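Long-range contacts in 4-alpha-glucanotransferase (Streptococcus agalactiae, PDB 6M6T), which belongs to the amylomaltase (disproportionating enzyme) family of the TIM-barrel clan and holds glycans in two pockets: residues F371-P382 and E411-M420; M11-I22 and N469-E477. All coordinates share one frame; numbering follows the deposited sequence.

Contact 1 (F371-P382 and E411-M420); sequences FYDTTGNSIDIP and EQKAYAENYM
F371, T374 and I381 of the loop that also carries D380 of a glycan pocket dock on helix 410-419; D380 itself touches a bound alpha-D-glucopyranose and not the helix. The F371 ring is the hub. Its edge meets the face of Y419 in a T-shaped stack, with centroids 5.4 Å apart and planes at 77°. M420 CE lies over one face of F371, 3.7 Å from the ring centroid, a CH-pi and Met-aromatic contact made by a side chain that bends at its last torsion. Y415 CE2 comes to the edge of F371, 3.6 Å from CD1. With CG anti to the backbone N (chi1 164°), Y415 turns its ring to the loop. T374 CA sits almost exactly above the centre of that ring, 3.9 Å from the centroid, while T374 CG2 slides back over the same ring toward CG. I381 touches both tyrosines, its CG1 lying 3.6 Å from Y419 CZ, and P382 CG packs 3.7 Å from Y419 CE1. Polar links are fewer. Q412 NE2 gives the Y372 carbonyl O a weak, bent bond (2.6 Å, 121°), while Q412 OE1 accepts from T409 N, which should limit rotation of the amide. A water bridges T374 OG1 and E411 OE1. The Y419 hydroxyl is hydrogen-bonded to H383 ND1. Beyond the two segments, Y372 stacks edge-to-face with F254 of the same pocket, M420 reaches V432 and T435 on helix 428-438, and D380 OD1 accepts from I366 N at the end of strand 363-366.

Contact 2 (M11-I22 and N469-E477); sequences MHITSLPGDLGI and NWQWRMRKE
S15 and R473 bring the two loops together, their CA atoms 3.9 Å apart, and the backbone joins where M474 N donates to S15 O (2.9 Å) in the carbonyl plane, with an N-H...O angle of 151°. From this junction the R473 side chain, bent at chi3 (72°), enters the curl of 14-22. Its NE donates to L16 O at 3.2 Å, the acceptor lying 16° out of the guanidinium plane. The G21-I22 peptide covers one guanidinium face, I22 N standing 3.5 Å above the plane over its centre. The L16 carbonyl, with the peptide lying over the face, probably fixes how the buried guanidinium is turned. Beside it, the extended M11 crosses W472 and M474 at about right angles, and its CE reaches W472 CZ3 (3.4 Å) and M474 CB (3.5 Å). S15 CB adds to the tryptophan contact at CE3, while P17 CG lies alongside M474 CE at 3.6 Å. M448 of helix 448-451 backs M11, W472 and M474. The arrangement fits the closure of a TIM barrel: segment 11-22 follows strand 6-10, whose neighbour in the sheet, strand 443-447, precedes 469-477, and the side chain of W470 lies about 5 Å from bound 1,5-anhydro-D-glucitol.

Overall arrangement
The two contacts differ in depth. Contact 2, its centre about 15 Å from the centre of the chain, is buried with 10 of its 13 touching residues, whereas contact 1, its centre about 30 Å from the same point, is only partly buried and includes a bridging water. Their centres are 33 Å apart and their nearest atoms about 16 Å, although contact 1 is nested along the chain inside the loop that contact 2 closes. Contact 1 sets a loop on a helix through aromatic packing, with one weak direct hydrogen bond; contact 2 joins two loops through one backbone bond, an arginine-to-carbonyl bond and a methionine-tryptophan-proline cluster. Near bound glycan lie D380, which does not touch the helix, and W470.

Contact 1 (F371-P382 and E411-M420)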
loop_
_atom_site.group_PDB
_atom_site.type_symbol
_atom_site.label_atom_id
_atom_site.label_comp_id
_atom_site.label_asym_id
_atom_site.label_seq_id
_atom_site.Cartn_x
_atom_site.Cartn_y
_atom_site.Cartn_z
ATOM N N PHE A 371 10.649 -22.629 -5.323
ATOM C CA PHE A 371 10.848 -24.028 -4.963
ATOM C C PHE A 371 9.798 -24.920 -5.609
ATOM O O PHE A 371 9.744 -26.113 -5.296
ATOM C CB PHE A 371 10.826 -24.224 -3.434
ATOM C CG PHE A 371 12.004 -23.600 -2.718
ATOM C CD1 PHE A 371 13.269 -24.162 -2.802
ATOM C CD2 PHE A 371 11.851 -22.442 -1.982
ATOM C CE1 PHE A 371 14.341 -23.588 -2.169
ATOM C CE2 PHE A 371 12.927 -21.870 -1.346
ATOM C CZ PHE A 371 14.169 -22.446 -1.440
ATOM N N TYR A 372 8.945 -24.368 -6.479
ATOM C CA TYR A 372 8.001 -25.189 -7.226
ATOM C C TYR A 372 8.683 -26.043 -8.282
ATOM O O TYR A 372 8.077 -26.996 -8.776
ATOM C CB TYR A 372 6.940 -24.320 -7.909
ATOM C CG TYR A 372 6.050 -23.599 -6.938
ATOM C CD1 TYR A 372 5.294 -24.301 -6.018
ATOM C CD2 TYR A 372 5.967 -22.209 -6.942
ATOM C CE1 TYR A 372 4.486 -23.642 -5.121
ATOM C CE2 TYR A 372 5.176 -21.540 -6.046
ATOM C CZ TYR A 372 4.433 -22.258 -5.138
ATOM O OH TYR A 372 3.624 -21.594 -4.240
ATOM N N ASP A 373 9.913 -25.730 -8.641
ATOM C CA ASP A 373 10.650 -26.489 -9.641
ATOM C C ASP A 373 11.898 -27.051 -8.961
ATOM O O ASP A 373 12.864 -26.322 -8.725
ATOM C CB ASP A 373 10.970 -25.599 -10.834
ATOM C CG ASP A 373 12.182 -26.053 -11.590
ATOM O OD1 ASP A 373 12.590 -27.230 -11.469
ATOM O OD2 ASP A 373 12.754 -25.211 -12.315
ATOM N N THR A 374 11.875 -28.358 -8.670
ATOM C CA THR A 374 12.948 -29.048 -7.961
ATOM C C THR A 374 14.238 -29.170 -8.765
ATOM O O THR A 374 15.186 -29.769 -8.246
ATOM C CB THR A 374 12.499 -30.450 -7.536
ATOM O OG1 THR A 374 11.697 -31.033 -8.565
ATOM C CG2 THR A 374 11.688 -30.392 -6.275
ATOM N N THR A 375 14.300 -28.671 -10.008
ATOM C CA THR A 375 15.564 -28.694 -10.743
ATOM C C THR A 375 16.537 -27.660 -10.199
ATOM O O THR A 375 17.752 -27.800 -10.385
ATOM C CB THR A 375 15.365 -28.423 -12.245
ATOM O OG1 THR A 375 14.856 -27.089 -12.442
ATOM C CG2 THR A 375 14.437 -29.453 -12.893
ATOM N N GLY A 376 16.028 -26.613 -9.546
ATOM C CA GLY A 376 16.827 -25.480 -9.127
ATOM C C GLY A 376 16.944 -24.375 -10.150
ATOM O O GLY A 376 17.808 -23.500 -10.005
ATOM N N ASN A 377 16.112 -24.374 -11.185
ATOM C CA ASN A 377 16.284 -23.405 -12.254
ATOM C C ASN A 377 15.432 -22.159 -12.101
ATOM O O ASN A 377 15.692 -21.168 -12.806
ATOM C CB ASN A 377 16.005 -24.065 -13.594
ATOM C CG ASN A 377 17.240 -24.665 -14.175
ATOM O OD1 ASN A 377 18.167 -23.935 -14.550
ATOM N ND2 ASN A 377 17.298 -26.001 -14.214
ATOM N N SER A 378 14.440 -22.192 -11.199
ATOM C CA SER A 378 13.591 -21.045 -10.918
ATOM C C SER A 378 14.446 -19.834 -10.569
ATOM O O SER A 378 15.362 -19.914 -9.744
ATOM C CB SER A 378 12.633 -21.381 -9.772
ATOM O OG SER A 378 11.969 -20.223 -9.293
ATOM N N ILE A 379 14.157 -18.708 -11.227
ATOM C CA ILE A 379 14.904 -17.475 -11.006
ATOM C C ILE A 379 14.631 -16.848 -9.646
ATOM O O ILE A 379 15.221 -15.804 -9.322
ATOM C CB ILE A 379 14.577 -16.451 -12.102
ATOM C CG1 ILE A 379 13.158 -15.924 -11.903
ATOM C CG2 ILE A 379 14.719 -17.100 -13.461
ATOM C CD1 ILE A 379 13.092 -14.496 -11.372
ATOM N N ASP A 380 13.715 -17.423 -8.868
ATOM C CA ASP A 380 13.456 -17.000 -7.502
ATOM C C ASP A 380 14.076 -17.954 -6.483
ATOM O O ASP A 380 13.707 -17.911 -5.306
ATOM C CB ASP A 380 11.944 -16.871 -7.255
ATOM C CG ASP A 380 11.326 -15.617 -7.904
ATOM O OD1 ASP A 380 11.765 -14.487 -7.571
ATOM O OD2 ASP A 380 10.379 -15.760 -8.727
ATOM N N ILE A 381 14.984 -18.828 -6.914
ATOM C CA ILE A 381 15.701 -19.726 -5.998
ATOM C C ILE A 381 16.930 -18.987 -5.477
ATOM O O ILE A 381 17.616 -18.299 -6.251
ATOM C CB ILE A 381 16.072 -21.065 -6.672
ATOM C CG1 ILE A 381 16.360 -22.155 -5.628
ATOM C CG2 ILE A 381 17.267 -20.901 -7.590
ATOM C CD1 ILE A 381 15.831 -23.526 -5.957
ATOM N N PRO A 382 17.231 -19.080 -4.179
ATOM C CA PRO A 382 18.271 -18.206 -3.583
ATOM C C PRO A 382 19.590 -18.121 -4.350
ATOM O O PRO A 382 20.187 -17.036 -4.428
ATOM C CB PRO A 382 18.475 -18.825 -2.195
ATOM C CG PRO A 382 17.148 -19.466 -1.866
ATOM C CD PRO A 382 16.476 -19.840 -3.161
ATOM N N GLU A 411 7.419 -34.275 -2.662
ATOM C CA GLU A 411 8.753 -34.180 -3.253
ATOM C C GLU A 411 9.266 -32.738 -3.216
ATOM O O GLU A 411 10.454 -32.506 -2.964
ATOM C CB GLU A 411 8.754 -34.748 -4.680
ATOM C CG GLU A 411 8.624 -33.734 -5.827
ATOM C CD GLU A 411 9.105 -34.286 -7.180
ATOM O OE1 GLU A 411 9.067 -33.535 -8.179
ATOM O OE2 GLU A 411 9.527 -35.463 -7.253
ATOM N N GLN A 412 8.379 -31.752 -3.419
ATOM C CA GLN A 412 8.775 -30.350 -3.263
ATOM C C GLN A 412 9.093 -30.018 -1.808
ATOM O O GLN A 412 10.021 -29.249 -1.524
ATOM C CB GLN A 412 7.668 -29.429 -3.758
ATOM C CG GLN A 412 7.862 -28.912 -5.146
ATOM C CD GLN A 412 6.582 -28.359 -5.713
ATOM O OE1 GLN A 412 5.603 -28.152 -4.989
ATOM N NE2 GLN A 412 6.569 -28.133 -7.017
ATOM N N LYS A 413 8.319 -30.564 -0.871
ATOM C CA LYS A 413 8.641 -30.374 0.538
ATOM C C LYS A 413 10.005 -30.960 0.854
ATOM O O LYS A 413 10.847 -30.295 1.469
ATOM C CB LYS A 413 7.578 -31.013 1.433
ATOM C CG LYS A 413 6.201 -30.391 1.350
ATOM C CD LYS A 413 5.154 -31.273 2.031
ATOM C CE LYS A 413 5.504 -31.528 3.507
ATOM N NZ LYS A 413 4.843 -30.566 4.455
ATOM N N ALA A 414 10.225 -32.222 0.463
ATOM C CA ALA A 414 11.502 -32.876 0.726
ATOM C C ALA A 414 12.651 -32.046 0.176
ATOM O O ALA A 414 13.638 -31.770 0.873
ATOM C CB ALA A 414 11.505 -34.278 0.113
ATOM N N TYR A 415 12.516 -31.613 -1.073
ATOM C CA TYR A 415 13.561 -30.834 -1.710
ATOM C C TYR A 415 13.811 -29.524 -0.973
ATOM O O TYR A 415 14.966 -29.126 -0.787
ATOM C CB TYR A 415 13.161 -30.595 -3.156
ATOM C CG TYR A 415 13.923 -29.525 -3.852
ATOM C CD1 TYR A 415 15.072 -29.830 -4.551
ATOM C CD2 TYR A 415 13.481 -28.213 -3.844
ATOM C CE1 TYR A 415 15.785 -28.857 -5.211
ATOM C CE2 TYR A 415 14.188 -27.226 -4.514
ATOM C CZ TYR A 415 15.342 -27.562 -5.194
ATOM O OH TYR A 415 16.065 -26.609 -5.857
ATOM N N ALA A 416 12.744 -28.842 -0.538
ATOM C CA ALA A 416 12.906 -27.566 0.160
ATOM C C ALA A 416 13.556 -27.758 1.522
ATOM O O ALA A 416 14.343 -26.915 1.968
ATOM C CB ALA A 416 11.556 -26.862 0.311
ATOM N N GLU A 417 13.244 -28.862 2.198
ATOM C CA GLU A 417 13.897 -29.129 3.476
ATOM C C GLU A 417 15.372 -29.462 3.274
ATOM O O GLU A 417 16.200 -29.178 4.148
ATOM C CB GLU A 417 13.166 -30.253 4.224
ATOM C CG GLU A 417 11.753 -29.874 4.707
ATOM C CD GLU A 417 11.070 -30.969 5.539
ATOM O OE1 GLU A 417 11.131 -32.159 5.145
ATOM O OE2 GLU A 417 10.455 -30.632 6.582
ATOM N N ASN A 418 15.709 -30.069 2.137
ATOM C CA ASN A 418 17.099 -30.288 1.769
ATOM C C ASN A 418 17.852 -28.974 1.547
ATOM O O ASN A 418 18.714 -28.587 2.346
ATOM C CB ASN A 418 17.152 -31.142 0.505
ATOM C CG ASN A 418 18.087 -32.317 0.641
ATOM O OD1 ASN A 418 19.017 -32.285 1.453
ATOM N ND2 ASN A 418 17.855 -33.369 -0.154
ATOM N N TYR A 419 17.471 -28.263 0.489
ATOM C CA TYR A 419 18.091 -27.021 0.038
ATOM C C TYR A 419 18.398 -26.038 1.150
ATOM O O TYR A 419 19.423 -25.359 1.116
ATOM C CB TYR A 419 17.168 -26.339 -0.961
ATOM C CG TYR A 419 17.793 -25.214 -1.736
ATOM C CD1 TYR A 419 17.988 -23.961 -1.163
ATOM C CD2 TYR A 419 18.163 -25.390 -3.069
ATOM C CE1 TYR A 419 18.556 -22.917 -1.902
ATOM C CE2 TYR A 419 18.723 -24.362 -3.804
ATOM C CZ TYR A 419 18.916 -23.131 -3.221
ATOM O OH TYR A 419 19.472 -22.118 -3.964
ATOM N N MET A 420 17.495 -25.919 2.114
ATOM C CA MET A 420 17.600 -24.907 3.153
ATOM C C MET A 420 18.138 -25.457 4.460
ATOM O O MET A 420 18.322 -24.679 5.406
ATOM C CB MET A 420 16.237 -24.251 3.386
ATOM C CG MET A 420 15.759 -23.434 2.199
ATOM S SD MET A 420 14.195 -22.593 2.450
ATOM C CE MET A 420 13.126 -23.719 1.566
HETATM O O HOH W 1 8.821 -30.660 -8.378
#

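Contact 2 (M11-I22 and N469-E477)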
loop_
_atom_site.group_PDB
_atom_site.type_symbol
_atom_site.label_atom_id
_atom_site.label_comp_id
_atom_site.label_asym_id
_atom_site.label_seq_id
_atom_site.Cartn_x
_atom_site.Cartn_y
_atom_site.Cartn_z
ATOM N N MET A 11 4.992 -4.801 7.610
ATOM C CA MET A 11 3.788 -4.732 8.429
ATOM C C MET A 11 3.034 -3.442 8.149
ATOM O O MET A 11 3.551 -2.343 8.385
ATOM C CB MET A 11 4.104 -4.799 9.910
ATOM C CG MET A 11 3.103 -5.624 10.625
ATOM S SD MET A 11 3.041 -5.214 12.350
ATOM C CE MET A 11 1.796 -6.403 12.735
ATOM N N HIS A 12 1.797 -3.568 7.714
ATOM C CA HIS A 12 1.024 -2.376 7.455
ATOM C C HIS A 12 0.536 -1.769 8.763
ATOM O O HIS A 12 0.271 -2.474 9.744
ATOM C CB HIS A 12 -0.162 -2.694 6.548
ATOM C CG HIS A 12 -0.768 -1.481 5.927
ATOM N ND1 HIS A 12 -2.007 -1.493 5.330
ATOM C CD2 HIS A 12 -0.304 -0.213 5.815
ATOM C CE1 HIS A 12 -2.278 -0.284 4.865
ATOM N NE2 HIS A 12 -1.262 0.512 5.151
ATOM N N ILE A 13 0.411 -0.439 8.755
ATOM C CA ILE A 13 -0.191 0.302 9.852
ATOM C C ILE A 13 -1.492 -0.335 10.323
ATOM O O ILE A 13 -1.863 -0.205 11.488
ATOM C CB ILE A 13 -0.409 1.754 9.403
ATOM C CG1 ILE A 13 0.819 2.250 8.631
ATOM C CG2 ILE A 13 -0.767 2.634 10.597
ATOM C CD1 ILE A 13 1.908 2.755 9.483
ATOM N N THR A 14 -2.210 -1.035 9.443
ATOM C CA THR A 14 -3.482 -1.585 9.899
ATOM C C THR A 14 -3.262 -2.739 10.871
ATOM O O THR A 14 -4.069 -2.938 11.779
ATOM C CB THR A 14 -4.369 -2.006 8.705
ATOM O OG1 THR A 14 -4.009 -3.304 8.210
ATOM C CG2 THR A 14 -4.261 -1.007 7.595
ATOM N N SER A 15 -2.159 -3.471 10.735
ATOM C CA SER A 15 -1.955 -4.682 11.527
ATOM C C SER A 15 -1.423 -4.413 12.935
ATOM O O SER A 15 -1.375 -5.344 13.751
ATOM C CB SER A 15 -1.010 -5.640 10.791
ATOM O OG SER A 15 -1.277 -5.682 9.407
ATOM N N LEU A 16 -1.022 -3.179 13.238
ATOM C CA LEU A 16 -0.664 -2.798 14.597
ATOM C C LEU A 16 -1.808 -3.166 15.540
ATOM O O LEU A 16 -2.946 -3.324 15.090
ATOM C CB LEU A 16 -0.368 -1.299 14.670
ATOM C CG LEU A 16 1.038 -0.782 14.351
ATOM C CD1 LEU A 16 1.651 -1.419 13.094
ATOM C CD2 LEU A 16 0.962 0.714 14.181
ATOM N N PRO A 17 -1.613 -3.310 16.862
ATOM C CA PRO A 17 -2.701 -3.589 17.757
ATOM C C PRO A 17 -3.239 -2.280 18.339
ATOM O O PRO A 17 -2.655 -1.244 18.110
ATOM C CB PRO A 17 -2.059 -4.427 18.852
ATOM C CG PRO A 17 -0.590 -4.414 18.551
ATOM C CD PRO A 17 -0.370 -3.276 17.588
ATOM N N GLY A 18 -4.363 -2.366 19.053
ATOM C CA GLY A 18 -4.973 -1.173 19.670
ATOM C C GLY A 18 -6.373 -1.414 20.182
ATOM O O GLY A 18 -6.810 -2.549 20.245
ATOM N N ASP A 19 -7.070 -0.355 20.546
ATOM C CA ASP A 19 -8.435 -0.559 21.079
ATOM C C ASP A 19 -9.440 0.018 20.085
ATOM O O ASP A 19 -10.624 -0.162 20.295
ATOM C CB ASP A 19 -8.557 0.123 22.441
ATOM C CG ASP A 19 -7.910 -0.637 23.586
ATOM O OD1 ASP A 19 -6.699 -0.455 23.803
ATOM O OD2 ASP A 19 -8.634 -1.386 24.268
ATOM N N LEU A 20 -8.935 0.649 19.027
ATOM C CA LEU A 20 -9.771 1.318 18.009
ATOM C C LEU A 20 -10.201 0.366 16.902
ATOM O O LEU A 20 -10.851 0.859 16.000
ATOM C CB LEU A 20 -9.001 2.495 17.418
ATOM C CG LEU A 20 -8.575 3.564 18.408
ATOM C CD1 LEU A 20 -8.098 4.807 17.689
ATOM C CD2 LEU A 20 -9.712 3.907 19.334
ATOM N N GLY A 21 -9.815 -0.909 16.937
ATOM C CA GLY A 21 -10.291 -1.856 15.911
ATOM C C GLY A 21 -9.402 -1.896 14.698
ATOM O O GLY A 21 -9.680 -2.631 13.786
ATOM N N ILE A 22 -8.334 -1.138 14.731
ATOM C CA ILE A 22 -7.450 -1.061 13.579
ATOM C C ILE A 22 -6.217 -0.270 13.990
ATOM O O ILE A 22 -6.321 0.696 14.753
ATOM C CB ILE A 22 -8.159 -0.410 12.380
ATOM C CG1 ILE A 22 -7.293 -0.542 11.119
ATOM C CG2 ILE A 22 -8.507 1.041 12.688
ATOM C CD1 ILE A 22 -8.053 -0.999 9.922
ATOM N N ASN A 469 -9.980 -10.034 3.378
ATOM C CA ASN A 469 -8.659 -9.583 2.969
ATOM C C ASN A 469 -8.339 -8.288 3.701
ATOM O O ASN A 469 -9.231 -7.478 3.957
ATOM C CB ASN A 469 -8.580 -9.353 1.427
ATOM C CG ASN A 469 -8.429 -10.655 0.629
ATOM O OD1 ASN A 469 -7.511 -11.435 0.855
ATOM N ND2 ASN A 469 -9.333 -10.881 -0.304
ATOM N N TRP A 470 -7.052 -8.089 4.011
ATOM C CA TRP A 470 -6.551 -6.900 4.705
ATOM C C TRP A 470 -7.035 -6.843 6.151
ATOM O O TRP A 470 -7.171 -5.763 6.737
ATOM C CB TRP A 470 -6.916 -5.608 3.963
ATOM C CG TRP A 470 -6.909 -5.760 2.455
ATOM C CD1 TRP A 470 -8.000 -5.919 1.645
ATOM C CD2 TRP A 470 -5.765 -5.774 1.583
ATOM N NE1 TRP A 470 -7.610 -6.035 0.334
ATOM C CE2 TRP A 470 -6.246 -5.947 0.266
ATOM C CE3 TRP A 470 -4.388 -5.661 1.786
ATOM C CZ2 TRP A 470 -5.393 -6.009 -0.846
ATOM C CZ3 TRP A 470 -3.540 -5.721 0.678
ATOM C CH2 TRP A 470 -4.047 -5.895 -0.617
ATOM N N GLN A 471 -7.273 -8.006 6.746
ATOM C CA GLN A 471 -7.880 -8.073 8.056
ATOM C C GLN A 471 -6.930 -8.505 9.155
ATOM O O GLN A 471 -7.333 -8.509 10.324
ATOM C CB GLN A 471 -9.064 -9.039 8.036
ATOM C CG GLN A 471 -10.337 -8.399 7.617
ATOM C CD GLN A 471 -11.299 -9.424 7.128
ATOM O OE1 GLN A 471 -11.090 -10.624 7.348
ATOM N NE2 GLN A 471 -12.349 -8.978 6.437
ATOM N N TRP A 472 -5.700 -8.885 8.835
ATOM C CA TRP A 472 -4.822 -9.385 9.886
ATOM C C TRP A 472 -4.377 -8.259 10.812
ATOM O O TRP A 472 -3.928 -7.200 10.364
ATOM C CB TRP A 472 -3.602 -10.072 9.296
ATOM C CG TRP A 472 -2.786 -10.733 10.343
ATOM C CD1 TRP A 472 -3.108 -11.858 11.046
ATOM C CD2 TRP A 472 -1.511 -10.308 10.824
ATOM N NE1 TRP A 472 -2.101 -12.169 11.927
ATOM C CE2 TRP A 472 -1.111 -11.231 11.815
ATOM C CE3 TRP A 472 -0.666 -9.234 10.518
ATOM C CZ2 TRP A 472 0.091 -11.111 12.497
ATOM C CZ3 TRP A 472 0.520 -9.117 11.203
ATOM C CH2 TRP A 472 0.892 -10.054 12.177
ATOM N N ARG A 473 -4.513 -8.490 12.107
ATOM C CA ARG A 473 -3.854 -7.678 13.113
ATOM C C ARG A 473 -3.031 -8.601 14.003
ATOM O O ARG A 473 -3.256 -9.813 14.057
ATOM C CB ARG A 473 -4.875 -6.857 13.922
ATOM C CG ARG A 473 -5.560 -5.768 13.097
ATOM C CD ARG A 473 -6.609 -5.018 13.881
ATOM N NE ARG A 473 -6.014 -4.143 14.885
ATOM C CZ ARG A 473 -6.561 -3.870 16.072
ATOM N NH1 ARG A 473 -7.737 -4.390 16.411
ATOM N NH2 ARG A 473 -5.931 -3.070 16.919
ATOM N N MET A 474 -2.059 -8.026 14.691
ATOM C CA MET A 474 -1.117 -8.796 15.495
ATOM C C MET A 474 -1.317 -8.517 16.982
ATOM O O MET A 474 -1.308 -7.356 17.414
ATOM C CB MET A 474 0.311 -8.469 15.089
ATOM C CG MET A 474 1.348 -8.835 16.118
ATOM S SD MET A 474 2.686 -7.633 15.975
ATOM C CE MET A 474 1.799 -6.193 16.552
ATOM N N ARG A 475 -1.475 -9.582 17.764
ATOM C CA ARG A 475 -1.559 -9.442 19.210
ATOM C C ARG A 475 -0.200 -9.057 19.782
ATOM O O ARG A 475 0.826 -9.643 19.414
ATOM C CB ARG A 475 -2.044 -10.749 19.822
ATOM C CG ARG A 475 -3.083 -11.452 18.977
ATOM C CD ARG A 475 -3.897 -12.442 19.792
ATOM N NE ARG A 475 -3.126 -13.619 20.199
ATOM C CZ ARG A 475 -2.991 -14.710 19.450
ATOM N NH1 ARG A 475 -3.563 -14.766 18.251
ATOM N NH2 ARG A 475 -2.278 -15.741 19.894
ATOM N N LYS A 476 -0.191 -8.053 20.671
ATOM C CA LYS A 476 1.021 -7.704 21.418
ATOM C C LYS A 476 1.516 -8.887 22.236
ATOM O O LYS A 476 2.721 -9.019 22.491
ATOM C CB LYS A 476 0.749 -6.502 22.331
ATOM C CG LYS A 476 1.979 -5.661 22.704
ATOM C CD LYS A 476 1.584 -4.207 23.010
ATOM C CE LYS A 476 2.769 -3.227 22.912
ATOM N NZ LYS A 476 3.494 -3.239 21.606
ATOM N N GLU A 477 0.591 -9.758 22.639
ATOM C CA GLU A 477 0.929 -11.002 23.315
ATOM C C GLU A 477 1.877 -11.878 22.497
ATOM O O GLU A 477 2.609 -12.691 23.064
ATOM C CB GLU A 477 -0.376 -11.739 23.618
ATOM C CG GLU A 477 -0.243 -13.183 24.055
ATOM C CD GLU A 477 -1.596 -13.831 24.277
ATOM O OE1 GLU A 477 -2.615 -13.212 23.884
ATOM O OE2 GLU A 477 -1.643 -14.948 24.845
#